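Local coordinates for protein male-specific lethal-3 (PDB 3M9Q), which reads a methylated histone H3 tail through its chromodomain, as part of the complex that doubles X-chromosome transcription in male flies, at residues H54-Q66 and Y72-D84. The protein carries 1 engineered substitution. Sequence-based numbering, arbitrary orientation. Where two conformers were deposited one is given.
Sequences HGLRFYEYKIHFQ and YDRAVRATVLLKD. Engineered in segment 72-84: Ala75 (natural residue Cys).
His64 carries its ring anti to the backbone N (chi1 176°), while Asp73 turns its carboxylate the other way, beside its own N; the two torsions bring His64 ND1 within 2.7 Å of Asp73 OD1. ND1 donates to the syn lone pair of OD1, with ring and carboxylate nearly perpendicular at 82°. The same OD1 also accepts from a water that takes the Phe65 N-H, and a second water, donating to OD2, is weakly linked to Lys62 NZ. With an asparagine at Asp73 the carboxylate charge is gone, which would probably weaken the His64 bond and leave Lys62 without its nearby opposite charge.

Four backbone hydrogen bonds pair the strands: Tyr61 and Val76 exchange two, as do Ile63 and Arg74, and the Ile63 N to Arg74 O bond (2.8 Å) is nearly straight. Between these pairs Lys62 faces the engineered Ala75 as a non-hydrogen-bonded pair. On the side of Tyr61 and Ile63, Leu81 CD1 packs on Tyr61 CB at 4.0 Å, Ala78 CB touches Tyr61 CE2, and the side chains of Ile63 and Val76 cross at about a right angle, with Ile63 CD1 4.1 Å from Val76 CG2. The hydroxyl of Tyr61 is hydrogen-bonded to the backbone N of Leu19.

At one end Arg77 folds back over strand 57-65 and lays one guanidinium face against Phe58, whose CD1 sits 3.4 Å above the plane; its NH2 is salt-bridged to Glu16. A water joins Arg77 NE and Ala78 N to Tyr59 O. At the other end Arg74 NH1 comes within 3.2 Å of Phe65 CZ, the two planes 22° apart, and Tyr72 O meets the Phe65 ring edge in plane.

Strands 57-65 and 74-76 form an antiparallel hairpin; the chain then passes through the 3-10 turn 78-80 to strand 81-83 at the far edge of the SH3-like chromodomain sheet.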
ATOM      1  N   HIS A  54      21.420   9.145  -1.755  1.00 19.11           N
ATOM      2  CA  HIS A  54      22.456   8.712  -0.798  1.00 19.47           C
ATOM      3  C   HIS A  54      23.034   7.363  -1.200  1.00 18.42           C
ATOM      4  O   HIS A  54      23.950   6.830  -0.571  1.00 19.92           O
ATOM      5  CB  HIS A  54      21.885   8.652   0.614  1.00 20.82           C
ATOM      6  CG  HIS A  54      21.352   9.965   1.092  1.00 22.51           C
ATOM      7  ND1 HIS A  54      22.141  11.090   1.202  1.00 24.72           N
ATOM      8  CD2 HIS A  54      20.109  10.336   1.481  1.00 23.12           C
ATOM      9  CE1 HIS A  54      21.407  12.098   1.639  1.00 25.00           C
ATOM     10  NE2 HIS A  54      20.172  11.666   1.818  1.00 24.46           N
ATOM     11  N   GLY A  55      22.503   6.850  -2.295  1.00 15.81           N
ATOM     12  CA  GLY A  55      22.940   5.557  -2.840  1.00 14.80           C
ATOM     13  C   GLY A  55      22.343   4.355  -2.128  1.00 13.40           C
ATOM     14  O   GLY A  55      22.834   3.231  -2.275  1.00 14.08           O
ATOM     15  N   LEU A  56      21.298   4.588  -1.347  1.00 12.21           N
ATOM     16  CA  LEU A  56      20.638   3.511  -0.601  1.00 11.86           C
ATOM     17  C   LEU A  56      19.358   3.072  -1.289  1.00 11.35           C
ATOM     18  O   LEU A  56      18.661   3.856  -1.947  1.00 11.44           O
ATOM     19  CB  LEU A  56      20.341   3.937   0.839  1.00 12.57           C
ATOM     20  CG  LEU A  56      21.567   4.228   1.704  1.00 13.42           C
ATOM     21  CD1 LEU A  56      21.161   4.727   3.085  1.00 16.19           C
ATOM     22  CD2 LEU A  56      22.505   3.018   1.812  1.00 13.60           C
ATOM     23  N   ARG A  57      19.024   1.807  -1.102  1.00 10.93           N
ATOM     24  CA  ARG A  57      17.899   1.187  -1.800  1.00 11.34           C
ATOM     25  C   ARG A  57      16.555   1.501  -1.187  1.00 10.82           C
ATOM     26  O   ARG A  57      16.394   1.547   0.035  1.00 10.97           O
ATOM     27  CB  ARG A  57      18.050  -0.332  -1.832  1.00 12.13           C
ATOM     28  CG  ARG A  57      19.196  -0.816  -2.672  1.00 13.58           C
ATOM     29  CD  ARG A  57      19.483  -2.260  -2.363  1.00 15.61           C
ATOM     30  NE  ARG A  57      20.507  -2.789  -3.247  1.00 17.64           N
ATOM     31  CZ  ARG A  57      21.375  -3.723  -2.890  1.00 19.25           C
ATOM     32  NH1 ARG A  57      21.347  -4.194  -1.655  1.00 19.75           N
ATOM     33  NH2 ARG A  57      22.280  -4.162  -3.750  1.00 20.63           N
ATOM     34  N   PHE A  58      15.582   1.694  -2.065  1.00 10.42           N
ATOM     35  CA  PHE A  58      14.171   1.725  -1.670  1.00 11.01           C
ATOM     36  C   PHE A  58      13.337   1.038  -2.729  1.00 10.44           C
ATOM     37  O   PHE A  58      13.797   0.794  -3.842  1.00 11.36           O
ATOM     38  CB  PHE A  58      13.656   3.140  -1.373  1.00 11.68           C
ATOM     39  CG  PHE A  58      13.603   4.061  -2.571  1.00 12.48           C
ATOM     40  CD1 PHE A  58      12.405   4.262  -3.240  1.00 12.42           C
ATOM     41  CD2 PHE A  58      14.725   4.743  -3.008  1.00 12.93           C
ATOM     42  CE1 PHE A  58      12.330   5.115  -4.322  1.00 13.53           C
ATOM     43  CE2 PHE A  58      14.643   5.604  -4.093  1.00 13.41           C
ATOM     44  CZ  PHE A  58      13.439   5.778  -4.745  1.00 13.75           C
ATOM     45  N   TYR A  59      12.116   0.699  -2.351  1.00 10.58           N
ATOM     46  CA  TYR A  59      11.224  -0.096  -3.206  1.00 10.55           C
ATOM     47  C   TYR A  59       9.953   0.649  -3.560  1.00 10.64           C
ATOM     48  O   TYR A  59       9.318   1.267  -2.716  1.00 11.42           O
ATOM     49  CB  TYR A  59      10.925  -1.460  -2.554  1.00 10.25           C
ATOM     50  CG  TYR A  59      12.208  -2.224  -2.426  1.00 10.59           C
ATOM     51  CD1 TYR A  59      12.670  -3.024  -3.465  1.00 11.44           C
ATOM     52  CD2 TYR A  59      13.016  -2.070  -1.308  1.00 11.17           C
ATOM     53  CE1 TYR A  59      13.885  -3.677  -3.379  1.00 11.72           C
ATOM     54  CE2 TYR A  59      14.238  -2.709  -1.218  1.00 11.60           C
ATOM     55  CZ  TYR A  59      14.666  -3.510  -2.255  1.00 11.20           C
ATOM     56  OH  TYR A  59      15.888  -4.134  -2.156  1.00 12.90           O
ATOM     57  N   GLU A  60       9.623   0.593  -4.842  1.00 10.78           N
ATOM     58  CA  GLU A  60       8.377   1.136  -5.365  1.00 11.68           C
ATOM     59  C   GLU A  60       7.457  -0.016  -5.692  1.00 10.65           C
ATOM     60  O   GLU A  60       7.783  -0.871  -6.510  1.00 11.57           O
ATOM     61  CB  GLU A  60       8.619   1.945  -6.633  1.00 14.31           C
ATOM     62  CG  GLU A  60       9.321   3.243  -6.416  1.00 17.06           C
ATOM     63  CD  GLU A  60       9.268   4.135  -7.638  1.00 19.57           C
ATOM     64  OE1 GLU A  60       9.073   3.621  -8.762  1.00 21.58           O
ATOM     65  OE2 GLU A  60       9.417   5.353  -7.459  1.00 21.76           O
ATOM     66  N   TYR A  61       6.302  -0.021  -5.039  1.00 10.31           N
ATOM     67  CA  TYR A  61       5.308  -1.075  -5.202  1.00 10.51           C
ATOM     68  C   TYR A  61       4.183  -0.581  -6.077  1.00 10.47           C
ATOM     69  O   TYR A  61       3.383   0.253  -5.665  1.00 10.81           O
ATOM     70  CB  TYR A  61       4.767  -1.500  -3.833  1.00  9.95           C
ATOM     71  CG  TYR A  61       5.847  -1.975  -2.879  1.00  9.63           C
ATOM     72  CD1 TYR A  61       6.212  -3.316  -2.815  1.00 10.03           C
ATOM     73  CD2 TYR A  61       6.521  -1.084  -2.059  1.00  9.76           C
ATOM     74  CE1 TYR A  61       7.210  -3.756  -1.954  1.00  9.86           C
ATOM     75  CE2 TYR A  61       7.517  -1.516  -1.193  1.00  9.75           C
ATOM     76  CZ  TYR A  61       7.864  -2.851  -1.150  1.00  9.85           C
ATOM     77  OH  TYR A  61       8.850  -3.296  -0.293  1.00 10.59           O
ATOM     78  N   LYS A  62       4.142  -1.068  -7.307  1.00 10.22           N
ATOM     79  CA  LYS A  62       3.011  -0.773  -8.184  1.00 10.74           C
ATOM     80  C   LYS A  62       1.851  -1.649  -7.764  1.00 10.47           C
ATOM     81  O   LYS A  62       1.973  -2.874  -7.709  1.00 10.32           O
ATOM     82  CB  LYS A  62       3.338  -1.001  -9.663  1.00 12.34           C
ATOM     83  CG  LYS A  62       2.230  -0.456 -10.569  1.00 14.66           C
ATOM     84  CD  LYS A  62       2.433  -0.711 -12.044  1.00 17.57           C
ATOM     85  CE  LYS A  62       1.308  -0.057 -12.832  1.00 19.60           C
ATOM     86  NZ  LYS A  62       1.515  -0.126 -14.303  1.00 21.64           N
ATOM     87  N   ILE A  63       0.735  -1.006  -7.457  1.00 10.21           N
ATOM     88  CA  ILE A  63      -0.444  -1.719  -6.987  1.00 10.74           C
ATOM     89  C   ILE A  63      -1.692  -1.421  -7.792  1.00 10.48           C
ATOM     90  O   ILE A  63      -1.843  -0.369  -8.408  1.00 11.21           O
ATOM     91  CB  ILE A  63      -0.713  -1.465  -5.486  1.00 10.94           C
ATOM     92  CG1 ILE A  63      -1.058   0.001  -5.221  1.00 11.47           C
ATOM     93  CG2 ILE A  63       0.466  -1.938  -4.622  1.00 11.86           C
ATOM     94  CD1 ILE A  63      -1.491   0.262  -3.763  1.00 12.35           C
ATOM     95  N   HIS A  64      -2.563  -2.417  -7.771  1.00 10.03           N
ATOM     96  CA  HIS A  64      -3.901  -2.378  -8.342  1.00 10.64           C
ATOM     97  C   HIS A  64      -4.922  -2.365  -7.214  1.00  9.87           C
ATOM     98  O   HIS A  64      -4.820  -3.127  -6.259  1.00 10.43           O
ATOM     99  CB  HIS A  64      -4.121  -3.623  -9.211  1.00 11.38           C
ATOM    100  CG  HIS A  64      -5.505  -3.733  -9.770  1.00 11.41           C
ATOM    101  ND1 HIS A  64      -5.926  -2.963 -10.830  1.00 12.26           N
ATOM    102  CD2 HIS A  64      -6.564  -4.503  -9.420  1.00 11.87           C
ATOM    103  CE1 HIS A  64      -7.183  -3.256 -11.113  1.00 12.81           C
ATOM    104  NE2 HIS A  64      -7.592  -4.192 -10.275  1.00 12.52           N
ATOM    105  N   PHE A  65      -5.914  -1.504  -7.334  1.00 10.52           N
ATOM    106  CA  PHE A  65      -6.997  -1.446  -6.344  1.00 10.46           C
ATOM    107  C   PHE A  65      -8.093  -2.394  -6.757  1.00 10.28           C
ATOM    108  O   PHE A  65      -8.703  -2.251  -7.806  1.00 10.74           O
ATOM    109  CB  PHE A  65      -7.462  -0.006  -6.177  1.00 11.71           C
ATOM    110  CG  PHE A  65      -6.353   0.872  -5.730  1.00 12.56           C
ATOM    111  CD1 PHE A  65      -5.942   0.849  -4.410  1.00 12.57           C
ATOM    112  CD2 PHE A  65      -5.633   1.626  -6.640  1.00 13.56           C
ATOM    113  CE1 PHE A  65      -4.889   1.622  -3.989  1.00 13.88           C
ATOM    114  CE2 PHE A  65      -4.568   2.396  -6.228  1.00 14.66           C
ATOM    115  CZ  PHE A  65      -4.197   2.391  -4.900  1.00 14.41           C
ATOM    116  N   GLN A  66      -8.304  -3.403  -5.932  1.00  9.83           N
ATOM    117  CA  GLN A  66      -9.231  -4.474  -6.284  1.00 10.58           C
ATOM    118  C   GLN A  66     -10.634  -3.907  -6.516  1.00 10.46           C
ATOM    119  O   GLN A  66     -11.166  -3.151  -5.701  1.00 10.68           O
ATOM    120  CB  GLN A  66      -9.285  -5.541  -5.184  1.00 10.71           C
ATOM    121  CG  GLN A  66      -7.977  -6.275  -4.897  1.00 10.91           C
ATOM    122  CD  GLN A  66      -7.530  -7.166  -6.032  1.00 11.39           C
ATOM    123  OE1 GLN A  66      -7.254  -6.705  -7.141  1.00 12.63           O
ATOM    124  NE2 GLN A  66      -7.432  -8.456  -5.755  1.00 11.19           N
ATOM    125  N   TYR A  72      -6.497   3.230 -12.499  1.00 15.51           N
ATOM    126  CA  TYR A  72      -6.328   3.691 -11.109  1.00 16.53           C
ATOM    127  C   TYR A  72      -5.053   3.158 -10.461  1.00 15.36           C
ATOM    128  O   TYR A  72      -4.713   3.518  -9.335  1.00 15.75           O
ATOM    129  CB  TYR A  72      -7.527   3.283 -10.250  1.00 17.60           C
ATOM    130  CG  TYR A  72      -8.809   4.016 -10.569  1.00 20.09           C
ATOM    131  CD1 TYR A  72      -9.108   5.232  -9.970  1.00 21.54           C
ATOM    132  CD2 TYR A  72      -9.734   3.479 -11.454  1.00 20.96           C
ATOM    133  CE1 TYR A  72     -10.295   5.897 -10.258  1.00 22.74           C
ATOM    134  CE2 TYR A  72     -10.914   4.132 -11.744  1.00 22.36           C
ATOM    135  CZ  TYR A  72     -11.188   5.339 -11.147  1.00 23.09           C
ATOM    136  OH  TYR A  72     -12.371   5.981 -11.442  1.00 25.27           O
ATOM    137  N   ASP A  73      -4.355   2.293 -11.180  1.00 14.07           N
ATOM    138  CA  ASP A  73      -3.121   1.674 -10.661  1.00 14.13           C
ATOM    139  C   ASP A  73      -2.096   2.764 -10.330  1.00 14.74           C
ATOM    140  O   ASP A  73      -1.945   3.735 -11.071  1.00 15.92           O
ATOM    141  CB  ASP A  73      -2.508   0.684 -11.664  1.00 13.78           C
ATOM    142  CG  ASP A  73      -3.389  -0.539 -11.946  1.00 13.73           C
ATOM    143  OD1 ASP A  73      -4.416  -0.743 -11.268  1.00 13.54           O
ATOM    144  OD2 ASP A  73      -3.031  -1.304 -12.871  1.00 14.65           O
ATOM    145  N   ARG A  74      -1.386   2.574  -9.221  1.00 15.33           N
ATOM    146  CA  ARG A  74      -0.423   3.560  -8.680  1.00 15.87           C
ATOM    147  C   ARG A  74       0.796   2.870  -8.066  1.00 14.10           C
ATOM    148  O   ARG A  74       0.679   1.778  -7.541  1.00 12.43           O
ATOM    149  CB  ARG A  74      -1.081   4.392  -7.556  1.00 18.18           C
ATOM    150  CG  ARG A  74      -2.185   5.346  -7.954  1.00 21.24           C
ATOM    151  CD  ARG A  74      -2.769   6.012  -6.711  1.00 23.40           C
ATOM    152  NE  ARG A  74      -1.804   6.077  -5.614  1.00 25.27           N
ATOM    153  CZ  ARG A  74      -2.059   5.734  -4.353  1.00 26.09           C
ATOM    154  NH1 ARG A  74      -3.263   5.316  -3.984  1.00 26.89           N
ATOM    155  NH2 ARG A  74      -1.099   5.833  -3.450  1.00 27.35           N
ATOM    156  N   ALA A  75       1.941   3.547  -8.103  1.00 13.48           N
ATOM    157  CA  ALA A  75       3.147   3.125  -7.375  1.00 12.92           C
ATOM    158  C   ALA A  75       3.239   3.828  -6.029  1.00 12.49           C
ATOM    159  O   ALA A  75       3.117   5.048  -5.942  1.00 14.16           O
ATOM    160  CB  ALA A  75       4.404   3.400  -8.206  1.00 14.40           C
ATOM    161  N   VAL A  76       3.459   3.039  -4.987  1.00 11.47           N
ATOM    162  CA  VAL A  76       3.543   3.529  -3.609  1.00 11.39           C
ATOM    163  C   VAL A  76       4.748   2.973  -2.862  1.00 10.72           C
ATOM    164  O   VAL A  76       5.399   2.030  -3.306  1.00 10.85           O
ATOM    165  CB  VAL A  76       2.267   3.175  -2.795  1.00 10.93           C
ATOM    166  CG1 VAL A  76       1.019   3.726  -3.466  1.00 12.00           C
ATOM    167  CG2 VAL A  76       2.141   1.664  -2.590  1.00 11.29           C
ATOM    168  N   ARG A  77       5.030   3.587  -1.723  1.00 10.21           N
ATOM    169  CA  ARG A  77       6.094   3.139  -0.809  1.00 10.43           C
ATOM    170  C   ARG A  77       5.537   2.171   0.234  1.00 10.07           C
ATOM    171  O   ARG A  77       4.336   2.111   0.476  1.00 10.25           O
ATOM    172  CB  ARG A  77       6.762   4.333  -0.116  1.00 12.21           C
ATOM    173  CG  ARG A  77       7.507   5.273  -1.055  1.00 13.55           C
ATOM    174  CD  ARG A  77       8.758   4.632  -1.652  1.00 14.29           C
ATOM    175  NE  ARG A  77       9.810   4.447  -0.659  1.00 15.24           N
ATOM    176  CZ  ARG A  77      10.737   5.351  -0.375  1.00 15.88           C
ATOM    177  NH1 ARG A  77      10.746   6.504  -1.024  1.00 16.58           N
ATOM    178  NH2 ARG A  77      11.661   5.100   0.543  1.00 16.84           N
ATOM    179  N   ALA A  78       6.423   1.410   0.851  1.00 10.32           N
ATOM    180  CA  ALA A  78       6.015   0.367   1.790  1.00 10.82           C
ATOM    181  C   ALA A  78       5.248   0.937   2.967  1.00 11.54           C
ATOM    182  O   ALA A  78       4.425   0.264   3.595  1.00 11.95           O
ATOM    183  CB  ALA A  78       7.243  -0.426   2.301  1.00 11.37           C
ATOM    184  N   THR A  79       5.506   2.196   3.268  0.50 12.01           N
ATOM    185  CA  THR A  79       4.977   2.792   4.495  0.50 12.70           C
ATOM    186  C   THR A  79       3.451   2.865   4.493  0.50 12.15           C
ATOM    187  O   THR A  79       2.826   2.925   5.548  0.50 12.47           O
ATOM    188  CB  THR A  79       5.541   4.195   4.715  0.50 13.63           C
ATOM    189  OG1 THR A  79       5.207   5.016   3.596  0.50 13.73           O
ATOM    190  CG2 THR A  79       7.041   4.149   4.847  0.50 13.77           C
ATOM    191  N   VAL A  80       2.851   2.856   3.312  1.00 11.43           N
ATOM    192  CA  VAL A  80       1.390   2.983   3.231  1.00 11.65           C
ATOM    193  C   VAL A  80       0.696   1.636   3.069  1.00 10.19           C
ATOM    194  O   VAL A  80      -0.528   1.573   2.958  1.00 10.37           O
ATOM    195  CB  VAL A  80       0.946   3.958   2.116  1.00 13.01           C
ATOM    196  CG1 VAL A  80       1.577   5.339   2.333  1.00 14.94           C
ATOM    197  CG2 VAL A  80       1.275   3.420   0.730  1.00 13.34           C
ATOM    198  N   LEU A  81       1.489   0.573   3.092  1.00  9.87           N
ATOM    199  CA  LEU A  81       0.973  -0.792   2.899  1.00  8.96           C
ATOM    200  C   LEU A  81       0.953  -1.590   4.191  1.00  9.43           C
ATOM    201  O   LEU A  81       1.824  -1.450   5.051  1.00 10.60           O
ATOM    202  CB  LEU A  81       1.820  -1.524   1.855  1.00  9.31           C
ATOM    203  CG  LEU A  81       1.803  -0.916   0.455  1.00  9.23           C
ATOM    204  CD1 LEU A  81       2.653  -1.773  -0.487  1.00 10.39           C
ATOM    205  CD2 LEU A  81       0.377  -0.770  -0.046  1.00 10.31           C
ATOM    206  N   LEU A  82      -0.061  -2.436   4.311  1.00  9.49           N
ATOM    207  CA  LEU A  82      -0.194  -3.389   5.408  1.00  9.50           C
ATOM    208  C   LEU A  82      -0.392  -4.792   4.880  1.00  8.75           C
ATOM    209  O   LEU A  82      -1.063  -5.004   3.875  1.00  9.40           O
ATOM    210  CB  LEU A  82      -1.387  -3.040   6.293  1.00 10.06           C
ATOM    211  CG  LEU A  82      -1.326  -1.739   7.095  1.00 10.67           C
ATOM    212  CD1 LEU A  82      -2.654  -1.472   7.789  1.00 11.78           C
ATOM    213  CD2 LEU A  82      -0.181  -1.752   8.103  1.00 12.24           C
ATOM    214  N   LYS A  83       0.167  -5.748   5.604  1.00  9.37           N
ATOM    215  CA  LYS A  83      -0.074  -7.166   5.341  1.00  9.31           C
ATOM    216  C   LYS A  83      -1.545  -7.528   5.543  1.00  8.89           C
ATOM    217  O   LYS A  83      -2.228  -6.958   6.383  1.00  9.19           O
ATOM    218  CB  LYS A  83       0.800  -8.024   6.254  1.00  9.42           C
ATOM    219  CG  LYS A  83       2.293  -7.937   5.963  1.00 10.01           C
ATOM    220  CD  LYS A  83       2.650  -8.696   4.712  1.00  9.92           C
ATOM    221  CE  LYS A  83       4.114  -8.552   4.340  1.00 10.08           C
ATOM    222  NZ  LYS A  83       4.438  -9.408   3.173  1.00 10.34           N
ATOM    223  N   ASP A  84      -1.997  -8.499   4.758  1.00  8.57           N
ATOM    224  CA  ASP A  84      -3.411  -8.919   4.716  1.00  9.10           C
ATOM    225  C   ASP A  84      -3.760  -9.906   5.827  1.00  9.23           C
ATOM    226  O   ASP A  84      -4.318 -10.971   5.591  1.00 10.91           O
ATOM    227  CB  ASP A  84      -3.703  -9.537   3.354  1.00  9.54           C
ATOM    228  CG  ASP A  84      -5.182  -9.714   3.085  1.00  9.21           C
ATOM    229  OD1 ASP A  84      -5.997  -9.011   3.724  1.00  9.50           O
ATOM    230  OD2 ASP A  84      -5.507 -10.564   2.227  1.00  9.66           O
TER
HETATM  231  O   HOH W   1       9.157   1.670  -0.089  1.00 10.69           O
HETATM  232  O   HOH W   2      -1.679  -0.652 -15.012  1.00 28.85           O
HETATM  233  O   HOH W   3      -6.597   0.079  -9.780  1.00 14.24           O